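Local coordinates for protein glutathione s-transferase S2 (Nilaparvata lugens, PDB 5H5L) that probably conjugates glutathione to electrophilic substrates as a sigma-family transferase and acts as a glutathione-requiring prostaglandin D synthase, at residues B[91-101]-B[125-136]. Sequence-based numbering, arbitrary orientation.
Sequences MIDTFNDFRSS and TVPFYFNKFNDH. With GSH (glutathione), chain C.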
ATOM      1  N   MET B  91      -1.336   9.336  -3.303  1.00 12.87           N
ATOM      2  CA  MET B  91      -0.025   9.590  -3.894  1.00 12.92           C
ATOM      3  C   MET B  91       1.018   8.576  -3.441  1.00 13.88           C
ATOM      4  O   MET B  91       1.856   8.118  -4.242  1.00 11.28           O
ATOM      5  CB  MET B  91       0.444  11.006  -3.550  1.00 12.38           C
ATOM      6  CG  MET B  91      -0.346  12.126  -4.246  1.00 18.46           C
ATOM      7  SD  MET B  91      -0.526  11.909  -6.032  1.00 19.38           S
ATOM      8  CE  MET B  91       1.178  12.043  -6.459  1.00 18.54           C
ATOM      9  N   ILE B  92       0.988   8.176  -2.175  1.00 11.63           N
ATOM     10  CA  ILE B  92       1.996   7.216  -1.730  1.00 10.77           C
ATOM     11  C   ILE B  92       1.708   5.823  -2.273  1.00 13.33           C
ATOM     12  O   ILE B  92       2.638   5.064  -2.573  1.00 10.47           O
ATOM     13  CB  ILE B  92       2.101   7.235  -0.188  1.00 12.73           C
ATOM     14  CG1 ILE B  92       2.714   8.575   0.256  1.00 17.58           C
ATOM     15  CG2 ILE B  92       2.905   6.072   0.303  1.00 12.14           C
ATOM     16  CD1 ILE B  92       4.108   8.848  -0.336  1.00 16.18           C
ATOM     17  N   ASP B  93       0.431   5.437  -2.378  1.00 10.70           N
ATOM     18  CA  ASP B  93       0.137   4.149  -2.970  1.00  9.61           C
ATOM     19  C   ASP B  93       0.581   4.134  -4.436  1.00 13.09           C
ATOM     20  O   ASP B  93       1.100   3.134  -4.928  1.00 12.03           O
ATOM     21  CB  ASP B  93      -1.355   3.821  -2.855  1.00  9.35           C
ATOM     22  CG  ASP B  93      -1.741   3.196  -1.471  1.00 15.37           C
ATOM     23  OD1 ASP B  93      -0.883   3.019  -0.601  1.00 13.79           O
ATOM     24  OD2 ASP B  93      -2.927   2.863  -1.283  1.00 17.65           O
ATOM     25  N   THR B  94       0.414   5.253  -5.133  1.00 11.72           N
ATOM     26  CA  THR B  94       0.882   5.344  -6.505  1.00 11.24           C
ATOM     27  C   THR B  94       2.401   5.265  -6.564  1.00 12.66           C
ATOM     28  O   THR B  94       2.956   4.558  -7.408  1.00 13.06           O
ATOM     29  CB  THR B  94       0.341   6.631  -7.126  1.00 13.48           C
ATOM     30  OG1 THR B  94      -1.081   6.480  -7.232  1.00 12.51           O
ATOM     31  CG2 THR B  94       0.914   6.874  -8.504  1.00 18.00           C
ATOM     32  N   PHE B  95       3.091   5.979  -5.673  1.00 11.50           N
ATOM     33  CA  PHE B  95       4.539   5.863  -5.574  1.00 12.81           C
ATOM     34  C   PHE B  95       4.944   4.413  -5.318  1.00 16.39           C
ATOM     35  O   PHE B  95       5.932   3.921  -5.871  1.00 12.55           O
ATOM     36  CB  PHE B  95       5.059   6.765  -4.456  1.00  9.99           C
ATOM     37  CG  PHE B  95       6.525   6.687  -4.244  1.00 18.22           C
ATOM     38  CD1 PHE B  95       7.397   7.063  -5.236  1.00 16.30           C
ATOM     39  CD2 PHE B  95       7.039   6.276  -3.027  1.00 16.36           C
ATOM     40  CE1 PHE B  95       8.737   7.003  -5.034  1.00 16.24           C
ATOM     41  CE2 PHE B  95       8.412   6.212  -2.813  1.00 22.57           C
ATOM     42  CZ  PHE B  95       9.256   6.579  -3.798  1.00 18.25           C
ATOM     43  N   ASN B  96       4.177   3.701  -4.497  1.00 13.72           N
ATOM     44  CA  ASN B  96       4.563   2.319  -4.212  1.00 13.46           C
ATOM     45  C   ASN B  96       4.326   1.425  -5.427  1.00 14.23           C
ATOM     46  O   ASN B  96       5.106   0.503  -5.654  1.00 15.82           O
ATOM     47  CB  ASN B  96       3.833   1.801  -2.979  1.00 12.13           C
ATOM     48  CG  ASN B  96       4.394   2.402  -1.668  1.00 21.25           C
ATOM     49  OD1 ASN B  96       5.543   2.829  -1.601  1.00 18.69           O
ATOM     50  ND2 ASN B  96       3.580   2.434  -0.648  1.00 22.35           N
ATOM     51  N   ASP B  97       3.310   1.724  -6.249  1.00 11.77           N
ATOM     52  CA  ASP B  97       3.150   1.033  -7.520  1.00 15.33           C
ATOM     53  C   ASP B  97       4.370   1.271  -8.396  1.00 20.21           C
ATOM     54  O   ASP B  97       4.907   0.338  -9.000  1.00 19.17           O
ATOM     55  CB  ASP B  97       1.910   1.532  -8.256  1.00 14.40           C
ATOM     56  CG  ASP B  97       0.625   0.978  -7.715  1.00 24.97           C
ATOM     57  OD1 ASP B  97       0.652  -0.023  -6.970  1.00 17.03           O
ATOM     58  OD2 ASP B  97      -0.433   1.561  -8.057  1.00 20.59           O
ATOM     59  N   PHE B  98       4.833   2.521  -8.463  1.00 16.34           N
ATOM     60  CA  PHE B  98       6.061   2.828  -9.202  1.00 14.20           C
ATOM     61  C   PHE B  98       7.212   1.997  -8.690  1.00 17.61           C
ATOM     62  O   PHE B  98       7.926   1.346  -9.466  1.00 18.98           O
ATOM     63  CB  PHE B  98       6.437   4.295  -9.076  1.00 15.02           C
ATOM     64  CG  PHE B  98       7.884   4.572  -9.418  1.00 15.44           C
ATOM     65  CD1 PHE B  98       8.323   4.490 -10.731  1.00 21.63           C
ATOM     66  CD2 PHE B  98       8.799   4.878  -8.443  1.00 16.48           C
ATOM     67  CE1 PHE B  98       9.657   4.744 -11.057  1.00 23.60           C
ATOM     68  CE2 PHE B  98      10.122   5.132  -8.755  1.00 26.09           C
ATOM     69  CZ  PHE B  98      10.551   5.057 -10.079  1.00 21.04           C
ATOM     70  N   ARG B  99       7.416   1.996  -7.373  1.00 15.66           N
ATOM     71  CA  ARG B  99       8.655   1.382  -6.921  1.00 24.20           C
ATOM     72  C   ARG B  99       8.613  -0.129  -7.022  1.00 26.70           C
ATOM     73  O   ARG B  99       9.674  -0.764  -6.965  1.00 25.44           O
ATOM     74  CB  ARG B  99       9.026   1.863  -5.525  1.00 29.89           C
ATOM     75  CG  ARG B  99       8.351   1.272  -4.399  1.00 28.36           C
ATOM     76  CD  ARG B  99       8.948   1.901  -3.107  1.00 34.51           C
ATOM     77  NE  ARG B  99       8.048   1.703  -1.967  1.00 37.18           N
ATOM     78  CZ  ARG B  99       7.844   0.524  -1.392  1.00 36.40           C
ATOM     79  NH1 ARG B  99       8.488  -0.544  -1.853  1.00 42.38           N
ATOM     80  NH2 ARG B  99       6.994   0.404  -0.370  1.00 30.10           N
ATOM     81  N   SER B 100       7.439  -0.707  -7.271  1.00 21.02           N
ATOM     82  CA  SER B 100       7.374  -2.115  -7.619  1.00 22.95           C
ATOM     83  C   SER B 100       8.226  -2.419  -8.836  1.00 33.11           C
ATOM     84  O   SER B 100       8.836  -3.492  -8.910  1.00 28.08           O
ATOM     85  CB  SER B 100       5.945  -2.523  -7.869  1.00 24.82           C
ATOM     86  OG  SER B 100       5.925  -3.762  -8.518  1.00 49.96           O
ATOM     87  N   SER B 101       8.287  -1.481  -9.788  1.00 27.43           N
ATOM     88  CA  SER B 101       9.147  -1.627 -10.955  1.00 25.21           C
ATOM     89  C   SER B 101      10.608  -1.695 -10.549  1.00 27.13           C
ATOM     90  O   SER B 101      11.390  -2.485 -11.094  1.00 32.00           O
ATOM     91  CB  SER B 101       8.902  -0.473 -11.928  1.00 26.80           C
ATOM     92  OG  SER B 101       8.005  -0.895 -12.920  1.00 35.05           O
ATOM     93  N   THR B 125       9.245   4.079 -17.612  1.00 22.44           N
ATOM     94  CA  THR B 125       8.542   4.079 -16.332  1.00 25.35           C
ATOM     95  C   THR B 125       8.813   5.341 -15.518  1.00 17.49           C
ATOM     96  O   THR B 125       7.876   5.962 -15.001  1.00 17.51           O
ATOM     97  CB  THR B 125       8.929   2.852 -15.533  1.00 21.51           C
ATOM     98  OG1 THR B 125       8.717   1.702 -16.346  1.00 25.72           O
ATOM     99  CG2 THR B 125       8.067   2.726 -14.274  1.00 23.71           C
ATOM    100  N   VAL B 126      10.082   5.678 -15.304  1.00 14.81           N
ATOM    101  CA  VAL B 126      10.411   6.899 -14.581  1.00 17.47           C
ATOM    102  C   VAL B 126       9.776   8.131 -15.219  1.00 22.21           C
ATOM    103  O   VAL B 126       9.103   8.889 -14.506  1.00 19.81           O
ATOM    104  CB  VAL B 126      11.940   7.025 -14.435  1.00 16.38           C
ATOM    105  CG1 VAL B 126      12.312   8.371 -13.885  1.00 23.41           C
ATOM    106  CG2 VAL B 126      12.472   5.916 -13.561  1.00 19.20           C
ATOM    107  N   PRO B 127       9.932   8.395 -16.522  1.00 20.81           N
ATOM    108  CA  PRO B 127       9.224   9.561 -17.073  1.00 18.66           C
ATOM    109  C   PRO B 127       7.712   9.513 -16.858  1.00 17.68           C
ATOM    110  O   PRO B 127       7.088  10.545 -16.541  1.00 18.21           O
ATOM    111  CB  PRO B 127       9.587   9.522 -18.570  1.00 22.14           C
ATOM    112  CG  PRO B 127      10.825   8.734 -18.656  1.00 24.00           C
ATOM    113  CD  PRO B 127      10.771   7.732 -17.538  1.00 22.91           C
ATOM    114  N   PHE B 128       7.094   8.350 -17.039  1.00 21.74           N
ATOM    115  CA  PHE B 128       5.644   8.279 -16.893  1.00 20.16           C
ATOM    116  C   PHE B 128       5.227   8.756 -15.508  1.00 18.76           C
ATOM    117  O   PHE B 128       4.431   9.695 -15.366  1.00 21.55           O
ATOM    118  CB  PHE B 128       5.146   6.856 -17.157  1.00 18.08           C
ATOM    119  CG  PHE B 128       3.667   6.688 -16.943  1.00 22.04           C
ATOM    120  CD1 PHE B 128       2.782   6.930 -17.969  1.00 21.38           C
ATOM    121  CD2 PHE B 128       3.167   6.346 -15.696  1.00 19.20           C
ATOM    122  CE1 PHE B 128       1.419   6.798 -17.775  1.00 25.47           C
ATOM    123  CE2 PHE B 128       1.810   6.212 -15.494  1.00 28.39           C
ATOM    124  CZ  PHE B 128       0.935   6.444 -16.535  1.00 26.14           C
ATOM    125  N   TYR B 129       5.797   8.149 -14.464  1.00 22.35           N
ATOM    126  CA  TYR B 129       5.424   8.525 -13.099  1.00 18.11           C
ATOM    127  C   TYR B 129       5.991   9.878 -12.716  1.00 14.91           C
ATOM    128  O   TYR B 129       5.290  10.709 -12.130  1.00 16.70           O
ATOM    129  CB  TYR B 129       5.897   7.470 -12.081  1.00 17.35           C
ATOM    130  CG  TYR B 129       5.028   6.238 -12.101  1.00 20.41           C
ATOM    131  CD1 TYR B 129       3.841   6.178 -11.387  1.00 19.52           C
ATOM    132  CD2 TYR B 129       5.379   5.150 -12.853  1.00 17.82           C
ATOM    133  CE1 TYR B 129       3.040   5.042 -11.432  1.00 19.83           C
ATOM    134  CE2 TYR B 129       4.588   4.032 -12.915  1.00 19.11           C
ATOM    135  CZ  TYR B 129       3.430   3.970 -12.197  1.00 26.64           C
ATOM    136  OH  TYR B 129       2.651   2.844 -12.288  1.00 20.75           O
ATOM    137  N   PHE B 130       7.266  10.129 -13.021  1.00 16.37           N
ATOM    138  CA  PHE B 130       7.873  11.330 -12.454  1.00 18.07           C
ATOM    139  C   PHE B 130       7.374  12.612 -13.108  1.00 18.47           C
ATOM    140  O   PHE B 130       7.350  13.647 -12.436  1.00 11.88           O
ATOM    141  CB  PHE B 130       9.378  11.258 -12.531  1.00 19.47           C
ATOM    142  CG  PHE B 130       9.987  10.368 -11.487  1.00 20.54           C
ATOM    143  CD1 PHE B 130       9.284   9.276 -10.984  1.00 20.33           C
ATOM    144  CD2 PHE B 130      11.246  10.624 -11.011  1.00 25.89           C
ATOM    145  CE1 PHE B 130       9.844   8.459 -10.021  1.00 23.85           C
ATOM    146  CE2 PHE B 130      11.833   9.804 -10.060  1.00 30.90           C
ATOM    147  CZ  PHE B 130      11.139   8.733  -9.555  1.00 28.03           C
ATOM    148  N   ASN B 131       7.004  12.593 -14.398  1.00 17.83           N
ATOM    149  CA  ASN B 131       6.400  13.800 -14.977  1.00 20.06           C
ATOM    150  C   ASN B 131       5.089  14.120 -14.257  1.00 19.44           C
ATOM    151  O   ASN B 131       4.804  15.278 -13.934  1.00 19.19           O
ATOM    152  CB  ASN B 131       6.142  13.636 -16.477  1.00 22.46           C
ATOM    153  CG  ASN B 131       7.389  13.841 -17.343  1.00 19.20           C
ATOM    154  OD1 ASN B 131       8.230  14.684 -17.070  1.00 24.44           O
ATOM    155  ND2 ASN B 131       7.479  13.074 -18.401  1.00 21.08           N
ATOM    156  N   LYS B 132       4.285  13.090 -13.962  1.00 16.48           N
ATOM    157  CA  LYS B 132       3.039  13.336 -13.240  1.00 18.95           C
ATOM    158  C   LYS B 132       3.299  13.810 -11.812  1.00 15.81           C
ATOM    159  O   LYS B 132       2.629  14.734 -11.337  1.00 17.26           O
ATOM    160  CB  LYS B 132       2.177  12.080 -13.253  1.00 19.44           C
ATOM    161  CG  LYS B 132       1.441  11.883 -14.596  1.00 25.64           C
ATOM    162  CD  LYS B 132       1.202  10.409 -14.863  1.00 30.09           C
ATOM    163  CE  LYS B 132       0.478  10.182 -16.170  1.00 26.55           C
ATOM    164  NZ  LYS B 132      -0.941  10.681 -16.139  1.00 34.76           N
ATOM    165  N   PHE B 133       4.237  13.165 -11.099  1.00 17.99           N
ATOM    166  CA  PHE B 133       4.596  13.612  -9.754  1.00 14.03           C
ATOM    167  C   PHE B 133       5.075  15.054  -9.796  1.00 23.32           C
ATOM    168  O   PHE B 133       4.703  15.887  -8.955  1.00 19.47           O
ATOM    169  CB  PHE B 133       5.721  12.746  -9.161  1.00 13.80           C
ATOM    170  CG  PHE B 133       5.361  11.300  -8.902  1.00 17.33           C
ATOM    171  CD1 PHE B 133       4.050  10.853  -8.846  1.00 18.46           C
ATOM    172  CD2 PHE B 133       6.376  10.380  -8.705  1.00 17.70           C
ATOM    173  CE1 PHE B 133       3.770   9.521  -8.601  1.00 20.61           C
ATOM    174  CE2 PHE B 133       6.093   9.053  -8.497  1.00 20.45           C
ATOM    175  CZ  PHE B 133       4.786   8.636  -8.428  1.00 18.77           C
ATOM    176  N   ASN B 134       5.956  15.343 -10.752  1.00 21.46           N
ATOM    177  CA  ASN B 134       6.491  16.696 -10.923  1.00 22.95           C
ATOM    178  C   ASN B 134       5.362  17.717 -11.126  1.00 15.57           C
ATOM    179  O   ASN B 134       5.297  18.735 -10.433  1.00 23.29           O
ATOM    180  CB  ASN B 134       7.456  16.674 -12.110  1.00 18.77           C
ATOM    181  CG  ASN B 134       8.445  17.830 -12.102  1.00 21.53           C
ATOM    182  OD1 ASN B 134       8.974  18.247 -11.072  1.00 22.82           O
ATOM    183  ND2 ASN B 134       8.709  18.342 -13.273  1.00 27.02           N
ATOM    184  N   ASP B 135       4.442  17.427 -12.044  1.00 20.57           N
ATOM    185  CA  ASP B 135       3.302  18.305 -12.304  1.00 20.83           C
ATOM    186  C   ASP B 135       2.397  18.395 -11.079  1.00 28.80           C
ATOM    187  O   ASP B 135       1.890  19.469 -10.734  1.00 22.67           O
ATOM    188  CB  ASP B 135       2.567  17.755 -13.541  1.00 29.59           C
ATOM    189  CG  ASP B 135       1.183  18.384 -13.802  1.00 39.50           C
ATOM    190  OD1 ASP B 135       1.115  19.393 -14.532  1.00 37.70           O
ATOM    191  OD2 ASP B 135       0.151  17.815 -13.358  1.00 44.92           O
ATOM    192  N   HIS B 136       2.229  17.283 -10.368  1.00 20.17           N
ATOM    193  CA  HIS B 136       1.361  17.291  -9.193  1.00 21.60           C
ATOM    194  C   HIS B 136       1.945  18.155  -8.098  1.00 16.78           C
ATOM    195  O   HIS B 136       1.233  18.958  -7.487  1.00 20.35           O
ATOM    196  CB  HIS B 136       1.156  15.857  -8.711  1.00 23.45           C
ATOM    197  CG  HIS B 136       0.203  15.729  -7.580  1.00 18.84           C
ATOM    198  ND1 HIS B 136      -1.148  15.568  -7.768  1.00 24.36           N
ATOM    199  CD2 HIS B 136       0.409  15.696  -6.240  1.00 24.71           C
ATOM    200  CE1 HIS B 136      -1.739  15.445  -6.590  1.00 32.66           C
ATOM    201  NE2 HIS B 136      -0.815  15.505  -5.646  1.00 25.87           N
TER
HETATM  202  N1  GSH C 301      -2.289  -0.208  -6.457  1.00 19.03           N
HETATM  203  CA1 GSH C 301      -3.393  -0.119  -7.400  1.00 17.32           C
HETATM  204  C1  GSH C 301      -4.732  -0.199  -6.671  1.00 21.50           C
HETATM  205  O11 GSH C 301      -5.781   0.365  -7.109  1.00 16.99           O
HETATM  206  O12 GSH C 301      -4.748  -0.906  -5.628  1.00 17.70           O
HETATM  207  CB1 GSH C 301      -3.337  -1.364  -8.326  1.00 18.27           C
HETATM  208  CG1 GSH C 301      -4.292  -1.102  -9.477  1.00 25.13           C
HETATM  209  CD1 GSH C 301      -4.118  -2.209 -10.548  1.00 26.62           C
HETATM  210  OE1 GSH C 301      -3.258  -3.014 -10.490  1.00 24.04           O
HETATM  211  N2  GSH C 301      -5.119  -2.167 -11.603  1.00 25.40           N
HETATM  212  CA2 GSH C 301      -5.160  -3.127 -12.685  1.00 26.08           C
HETATM  213  C2  GSH C 301      -5.256  -2.394 -14.020  1.00 28.86           C
HETATM  214  O2  GSH C 301      -5.747  -1.322 -14.113  1.00 23.43           O
HETATM  215  CB2 GSH C 301      -6.465  -3.884 -12.562  1.00 21.85           C
HETATM  216  SG2 GSH C 301      -6.714  -4.707 -10.973  1.00 25.51           S
HETATM  217  N3  GSH C 301      -4.789  -3.121 -15.187  1.00 27.18           N
HETATM  218  CA3 GSH C 301      -4.910  -2.560 -16.517  1.00 32.64           C
HETATM  219  C3  GSH C 301      -3.603  -1.959 -16.969  1.00 31.50           C
HETATM  220  O31 GSH C 301      -3.549  -1.556 -18.155  1.00 29.56           O
HETATM  221  O32 GSH C 301      -2.624  -1.875 -16.179  1.00 30.51           O
HETATM  222  O   HOH W   1       9.347  -0.474 -15.354  1.00 25.51           O
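Phe98 is the knob of this contact, its ring set among Thr125, Val126, Tyr129 and Phe130 of the antiparallel neighbouring helix. Its CA-CB bond points at that helix and puts CB over the centre of the Tyr129 ring, 3.9 Å from the centroid, a CH-pi contact. With CG anti to the backbone N (chi1 161°), the Phe98 ring swings toward Phe130, whose CE1 comes over one face, 3.5 Å from Phe98 CZ, while Thr125 CG2 and Val126 CG2 meet its edge; the planes of Phe98 and Phe130 are 56° apart. With an alanine at Tyr129, Phe98 CB is likely to lose its aromatic platform and a gap to open beside Thr94 CG2. Further along, Phe133 presents its edge to Thr94 CG2, and Phe133 CD1 is 3.9 Å from Met91 CE. The Met91 chain, bent at chi2 and chi3, lays SD over a face of His136, 3.8 Å from the ring centroid. At the other end a water bridges Ser101 OG and Thr125 OG1. Asp97 receives glutathione N1 on both carboxylate oxygens, and OD2 also accepts a hydrogen bond from Gln63 NE2 of the second subunit; that subunit supplies further glutathione ligands, Lys43 and Ser64 among them. Within the helical C-terminal domain, helices 82-106 and 111-139 thus join here without a direct hydrogen bond: aromatic and sulfur packing holds them, while the Asp97 carboxylate serves glutathione and the dimer interface.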